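PDB 6ZXU: oxidoreductase, NAD-binding/iron-sulfur cluster-binding protein from Nitratireductor pacificus pht-3B, which catalyses reductive dehalogenation, most likely with electrons passed through its iron-sulfur clusters to the bound cobalamin. Local coordinates for residues T85-I99 against R188-D201. Residues are numbered along the deposited sequence; the frame is centred on the assembly and turned at random.
Sequences TRFLDGPVAPLGDAI and RWMGFPARGHFSGD
In R188, CG stands anti to the carbonyl carbon (chi1 -73°) and the chain then turns once, at chi3 (-61°), which lays one face of the guanidinium against the backbone of D89 and G90. From there NH2 reaches F87 O at 3.0 Å and NH1 reaches L88 O at 3.0 Å, both from above the carbonyl planes. NH1 also binds A194 O, almost exactly in the guanidinium plane, while a water joins NE to P91 O. L88 O is shared: G196 N meets it from the opposite face in a straighter bond (2.9 Å, 166°), tying the loop after helix 74-85 to edge strand 194-198. The pattern recurs at R188 O, where A93 N (3.1 Å) and G191 N, the latter within a Schellman motif, arrive from opposite faces. With an alanine in place of this arginine, F87 O would probably lose its donor here, leaving the loop from F87 to G90 freer to shift. Apolar contacts flank the polar centre. L95 brings CD1 to 3.5 Å from F192 CZ, and L88 CD1 lies 4.0 Å from F198 CD1, at the ring edge. D89 OD1 is 4.0 Å from R188 NH1 but well out of the guanidinium plane, so only charge relates them; waters connect this carboxylate to A194 N and R195 NE. The contact thus illustrates how one buried arginine can fasten a loop without regular structure to a helix-strand junction: its positive charge is met chiefly by backbone carbonyls, with the aspartate probably adding longer-range electrostatic support.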
loop_
_atom_site.group_PDB
_atom_site.type_symbol
_atom_site.label_atom_id
_atom_site.label_comp_id
_atom_site.label_asym_id
_atom_site.label_seq_id
_atom_site.Cartn_x
_atom_site.Cartn_y
_atom_site.Cartn_z
ATOM N N THR A 85 4.927 -17.523 8.865
ATOM C CA THR A 85 5.708 -18.744 8.863
ATOM C C THR A 85 5.128 -19.953 8.125
ATOM O O THR A 85 5.848 -20.678 7.440
ATOM C CB THR A 85 6.012 -19.162 10.298
ATOM O OG1 THR A 85 6.727 -18.107 10.954
ATOM C CG2 THR A 85 6.793 -20.419 10.325
ATOM N N ARG A 86 3.808 -20.106 8.144
ATOM C CA ARG A 86 3.118 -21.181 7.411
ATOM C C ARG A 86 3.324 -21.078 5.922
ATOM O O ARG A 86 3.081 -22.028 5.189
ATOM C CB ARG A 86 1.589 -21.142 7.723
ATOM C CG ARG A 86 1.386 -21.051 9.246
ATOM C CD ARG A 86 0.042 -21.420 9.819
ATOM N NE ARG A 86 -1.114 -20.876 9.114
ATOM C CZ ARG A 86 -1.888 -21.543 8.250
ATOM N NH1 ARG A 86 -2.956 -20.925 7.713
ATOM N NH2 ARG A 86 -1.603 -22.810 7.908
ATOM N N PHE A 87 3.761 -19.936 5.425
ATOM C CA PHE A 87 3.864 -19.790 3.975
ATOM C C PHE A 87 5.340 -19.608 3.474
ATOM O O PHE A 87 5.560 -19.224 2.304
ATOM C CB PHE A 87 2.981 -18.598 3.509
ATOM C CG PHE A 87 1.575 -18.650 4.069
ATOM C CD1 PHE A 87 0.725 -19.679 3.671
ATOM C CD2 PHE A 87 1.159 -17.778 5.034
ATOM C CE1 PHE A 87 -0.522 -19.835 4.240
ATOM C CE2 PHE A 87 -0.102 -17.900 5.563
ATOM C CZ PHE A 87 -0.941 -18.915 5.169
ATOM N N LEU A 88 6.299 -19.893 4.337
ATOM C CA LEU A 88 7.717 -19.901 3.969
ATOM C C LEU A 88 8.048 -21.075 3.063
ATOM O O LEU A 88 9.003 -21.036 2.270
ATOM C CB LEU A 88 8.573 -19.954 5.206
ATOM C CG LEU A 88 8.474 -18.815 6.135
ATOM C CD1 LEU A 88 9.252 -19.078 7.409
ATOM C CD2 LEU A 88 8.942 -17.486 5.553
ATOM N N ASP A 89 7.212 -22.107 3.072
ATOM C CA ASP A 89 7.286 -23.116 1.996
ATOM C C ASP A 89 5.891 -23.457 1.511
ATOM O O ASP A 89 4.904 -23.037 2.086
ATOM C CB ASP A 89 7.914 -24.391 2.507
ATOM C CG ASP A 89 8.768 -25.153 1.386
ATOM O OD1 ASP A 89 8.520 -24.962 0.119
ATOM O OD2 ASP A 89 9.681 -25.955 1.846
ATOM N N GLY A 90 5.825 -24.133 0.401
ATOM C CA GLY A 90 4.569 -24.380 -0.254
ATOM C C GLY A 90 4.734 -25.197 -1.526
ATOM O O GLY A 90 5.828 -25.557 -1.955
ATOM N N PRO A 91 3.618 -25.433 -2.197
ATOM C CA PRO A 91 3.688 -26.070 -3.505
ATOM C C PRO A 91 4.452 -25.285 -4.581
ATOM O O PRO A 91 4.379 -24.029 -4.657
ATOM C CB PRO A 91 2.201 -26.174 -3.928
ATOM C CG PRO A 91 1.504 -25.075 -3.192
ATOM C CD PRO A 91 2.275 -24.917 -1.878
ATOM N N VAL A 92 5.105 -26.041 -5.469
ATOM C CA VAL A 92 5.830 -25.470 -6.591
ATOM C C VAL A 92 4.996 -25.715 -7.871
ATOM O O VAL A 92 4.548 -26.807 -8.133
ATOM C CB VAL A 92 7.200 -26.129 -6.686
ATOM C CG1 VAL A 92 8.018 -25.511 -7.759
ATOM C CG2 VAL A 92 7.905 -26.052 -5.346
ATOM N N ALA A 93 4.781 -24.678 -8.639
ATOM C CA ALA A 93 4.097 -24.791 -9.877
ATOM C C ALA A 93 4.960 -25.524 -10.933
ATOM O O ALA A 93 6.193 -25.541 -10.857
ATOM C CB ALA A 93 3.728 -23.399 -10.371
ATOM N N PRO A 94 4.316 -26.030 -11.989
ATOM C CA PRO A 94 5.059 -26.499 -13.132
ATOM C C PRO A 94 5.866 -25.397 -13.785
ATOM O O PRO A 94 5.448 -24.200 -13.815
ATOM C CB PRO A 94 3.963 -26.971 -14.124
ATOM C CG PRO A 94 2.764 -27.140 -13.308
ATOM C CD PRO A 94 2.859 -26.110 -12.208
ATOM N N LEU A 95 7.033 -25.790 -14.281
ATOM C CA LEU A 95 7.884 -24.851 -14.947
ATOM C C LEU A 95 7.390 -24.609 -16.349
ATOM O O LEU A 95 7.198 -25.526 -17.122
ATOM C CB LEU A 95 9.300 -25.366 -14.946
ATOM C CG LEU A 95 10.341 -24.422 -15.488
ATOM C CD1 LEU A 95 10.774 -23.415 -14.442
ATOM C CD2 LEU A 95 11.552 -25.197 -15.998
ATOM N N GLY A 96 7.119 -23.361 -16.664
ATOM C CA GLY A 96 6.738 -22.978 -18.017
ATOM C C GLY A 96 7.928 -22.572 -18.875
ATOM O O GLY A 96 9.063 -22.791 -18.539
ATOM N N ASP A 97 7.612 -21.943 -19.999
ATOM C CA ASP A 97 8.583 -21.644 -21.074
ATOM C C ASP A 97 9.083 -20.194 -21.000
ATOM O O ASP A 97 9.746 -19.764 -21.953
ATOM C CB ASP A 97 7.897 -21.843 -22.506
ATOM N N ALA A 98 8.671 -19.396 -19.991
ATOM C CA ALA A 98 8.812 -17.926 -20.102
ATOM C C ALA A 98 9.703 -17.280 -19.086
ATOM O O ALA A 98 9.783 -16.053 -19.072
ATOM C CB ALA A 98 7.426 -17.264 -20.080
ATOM N N ILE A 99 10.338 -18.057 -18.229
ATOM C CA ILE A 99 11.229 -17.488 -17.235
ATOM C C ILE A 99 12.566 -17.137 -17.916
ATOM O O ILE A 99 13.172 -17.970 -18.604
ATOM C CB ILE A 99 11.473 -18.465 -16.082
ATOM C CG1 ILE A 99 10.148 -19.057 -15.584
ATOM C CG2 ILE A 99 12.227 -17.790 -14.941
ATOM C CD1 ILE A 99 9.118 -17.991 -15.193
ATOM N N ARG A 188 8.416 -19.964 -6.255
ATOM C CA ARG A 188 7.668 -21.239 -6.364
ATOM C C ARG A 188 6.621 -21.208 -7.464
ATOM O O ARG A 188 6.458 -22.161 -8.213
ATOM C CB ARG A 188 7.060 -21.629 -5.050
ATOM C CG ARG A 188 8.059 -22.123 -4.029
ATOM C CD ARG A 188 7.381 -22.766 -2.841
ATOM N NE ARG A 188 6.474 -21.840 -2.094
ATOM C CZ ARG A 188 6.798 -21.116 -1.050
ATOM N NH1 ARG A 188 8.067 -21.045 -0.567
ATOM N NH2 ARG A 188 5.875 -20.349 -0.481
ATOM N N TRP A 189 5.957 -20.078 -7.649
ATOM C CA TRP A 189 5.005 -19.939 -8.749
ATOM C C TRP A 189 5.612 -19.815 -10.124
ATOM O O TRP A 189 4.956 -20.078 -11.141
ATOM C CB TRP A 189 4.078 -18.752 -8.496
ATOM C CG TRP A 189 2.888 -19.105 -7.659
ATOM C CD1 TRP A 189 2.691 -18.886 -6.303
ATOM C CD2 TRP A 189 1.741 -19.802 -8.126
ATOM N NE1 TRP A 189 1.461 -19.375 -5.926
ATOM C CE2 TRP A 189 0.845 -19.933 -7.018
ATOM C CE3 TRP A 189 1.358 -20.318 -9.392
ATOM C CZ2 TRP A 189 -0.393 -20.590 -7.121
ATOM C CZ3 TRP A 189 0.086 -20.979 -9.501
ATOM C CH2 TRP A 189 -0.758 -21.096 -8.365
ATOM N N MET A 190 6.877 -19.395 -10.197
ATOM C CA MET A 190 7.641 -19.365 -11.440
ATOM C C MET A 190 8.210 -20.767 -11.794
ATOM O O MET A 190 8.672 -20.979 -12.913
ATOM C CB MET A 190 8.784 -18.363 -11.311
ATOM C CG MET A 190 8.321 -16.939 -11.537
ATOM S SD MET A 190 9.723 -15.785 -11.770
ATOM C CE MET A 190 10.707 -16.015 -10.275
ATOM N N GLY A 191 8.144 -21.715 -10.851
ATOM C CA GLY A 191 8.435 -23.116 -11.157
ATOM C C GLY A 191 9.661 -23.639 -10.432
ATOM O O GLY A 191 10.079 -24.751 -10.719
ATOM N N PHE A 192 10.192 -22.918 -9.445
ATOM C CA PHE A 192 11.422 -23.292 -8.779
ATOM C C PHE A 192 11.205 -23.458 -7.334
ATOM O O PHE A 192 10.570 -22.608 -6.689
ATOM C CB PHE A 192 12.554 -22.220 -9.014
ATOM C CG PHE A 192 12.866 -21.964 -10.436
ATOM C CD1 PHE A 192 12.068 -21.115 -11.207
ATOM C CD2 PHE A 192 13.929 -22.604 -11.057
ATOM C CE1 PHE A 192 12.290 -20.934 -12.558
ATOM C CE2 PHE A 192 14.166 -22.400 -12.385
ATOM C CZ PHE A 192 13.369 -21.549 -13.143
ATOM N N PRO A 193 11.677 -24.550 -6.747
ATOM C CA PRO A 193 11.623 -24.680 -5.304
ATOM C C PRO A 193 12.374 -23.593 -4.584
ATOM O O PRO A 193 13.430 -23.120 -5.021
ATOM C CB PRO A 193 12.296 -26.036 -5.051
ATOM C CG PRO A 193 11.947 -26.803 -6.291
ATOM C CD PRO A 193 12.097 -25.814 -7.390
ATOM N N ALA A 194 11.795 -23.137 -3.514
ATOM C CA ALA A 194 12.304 -21.989 -2.719
ATOM C C ALA A 194 11.694 -21.970 -1.352
ATOM O O ALA A 194 10.525 -22.377 -1.152
ATOM C CB ALA A 194 11.980 -20.697 -3.456
ATOM N N ARG A 195 12.475 -21.599 -0.405
ATOM C CA ARG A 195 12.077 -21.648 0.975
ATOM C C ARG A 195 12.509 -20.342 1.653
ATOM O O ARG A 195 13.637 -19.851 1.436
ATOM C CB ARG A 195 12.759 -22.824 1.644
ATOM C CG ARG A 195 12.745 -22.889 3.158
ATOM C CD ARG A 195 11.391 -23.087 3.709
ATOM N NE ARG A 195 11.345 -23.823 4.979
ATOM C CZ ARG A 195 11.555 -23.368 6.200
ATOM N NH1 ARG A 195 11.901 -22.120 6.491
ATOM N NH2 ARG A 195 11.408 -24.235 7.226
ATOM N N GLY A 196 11.614 -19.742 2.459
ATOM C CA GLY A 196 11.895 -18.536 3.185
ATOM C C GLY A 196 12.365 -18.854 4.574
ATOM O O GLY A 196 12.033 -19.904 5.136
ATOM N N HIS A 197 13.157 -17.964 5.106
ATOM C CA HIS A 197 13.742 -18.124 6.414
ATOM C C HIS A 197 13.770 -16.827 7.137
ATOM O O HIS A 197 14.043 -15.763 6.526
ATOM C CB HIS A 197 15.223 -18.675 6.305
ATOM C CG HIS A 197 15.405 -19.820 5.375
ATOM N ND1 HIS A 197 15.567 -21.129 5.789
ATOM C CD2 HIS A 197 15.447 -19.861 4.027
ATOM C CE1 HIS A 197 15.719 -21.911 4.745
ATOM N NE2 HIS A 197 15.666 -21.168 3.661
ATOM N N PHE A 198 13.578 -16.852 8.448
ATOM C CA PHE A 198 13.811 -15.683 9.260
ATOM C C PHE A 198 14.050 -16.203 10.655
ATOM O O PHE A 198 14.078 -17.414 10.867
ATOM C CB PHE A 198 12.639 -14.691 9.196
ATOM C CG PHE A 198 11.451 -15.080 10.042
ATOM C CD1 PHE A 198 10.712 -16.158 9.682
ATOM C CD2 PHE A 198 11.115 -14.372 11.182
ATOM C CE1 PHE A 198 9.653 -16.543 10.471
ATOM C CE2 PHE A 198 10.030 -14.715 11.942
ATOM C CZ PHE A 198 9.341 -15.854 11.618
ATOM N N SER A 199 14.330 -15.313 11.570
ATOM C CA SER A 199 14.742 -15.756 12.911
ATOM C C SER A 199 13.804 -16.824 13.550
ATOM O O SER A 199 14.245 -17.741 14.175
ATOM C CB SER A 199 14.820 -14.560 13.803
ATOM O OG SER A 199 15.140 -15.021 15.084
ATOM N N GLY A 200 12.495 -16.614 13.421
ATOM C CA GLY A 200 11.495 -17.497 13.918
ATOM C C GLY A 200 11.400 -18.877 13.281
ATOM O O GLY A 200 10.863 -19.784 13.919
ATOM N N ASP A 201 11.978 -19.072 12.088
ATOM C CA ASP A 201 11.988 -20.342 11.406
ATOM C C ASP A 201 13.022 -20.271 10.312
ATOM O O ASP A 201 12.751 -19.770 9.205
ATOM C CB ASP A 201 10.603 -20.642 10.801
ATOM C CG ASP A 201 10.477 -22.080 10.210
ATOM O OD1 ASP A 201 11.311 -22.486 9.392
ATOM O OD2 ASP A 201 9.515 -22.819 10.568
HETATM O O HOH W 1 7.206 -23.564 8.304
HETATM O O HOH W 2 9.927 -25.305 -2.411
HETATM O O HOH W 3 10.311 -26.378 4.432
HETATM O O HOH W 4 3.841 -22.126 -3.152
HETATM O O HOH W 5 8.292 -26.862 -11.244
HETATM O O HOH W 6 4.961 -21.555 -13.416
#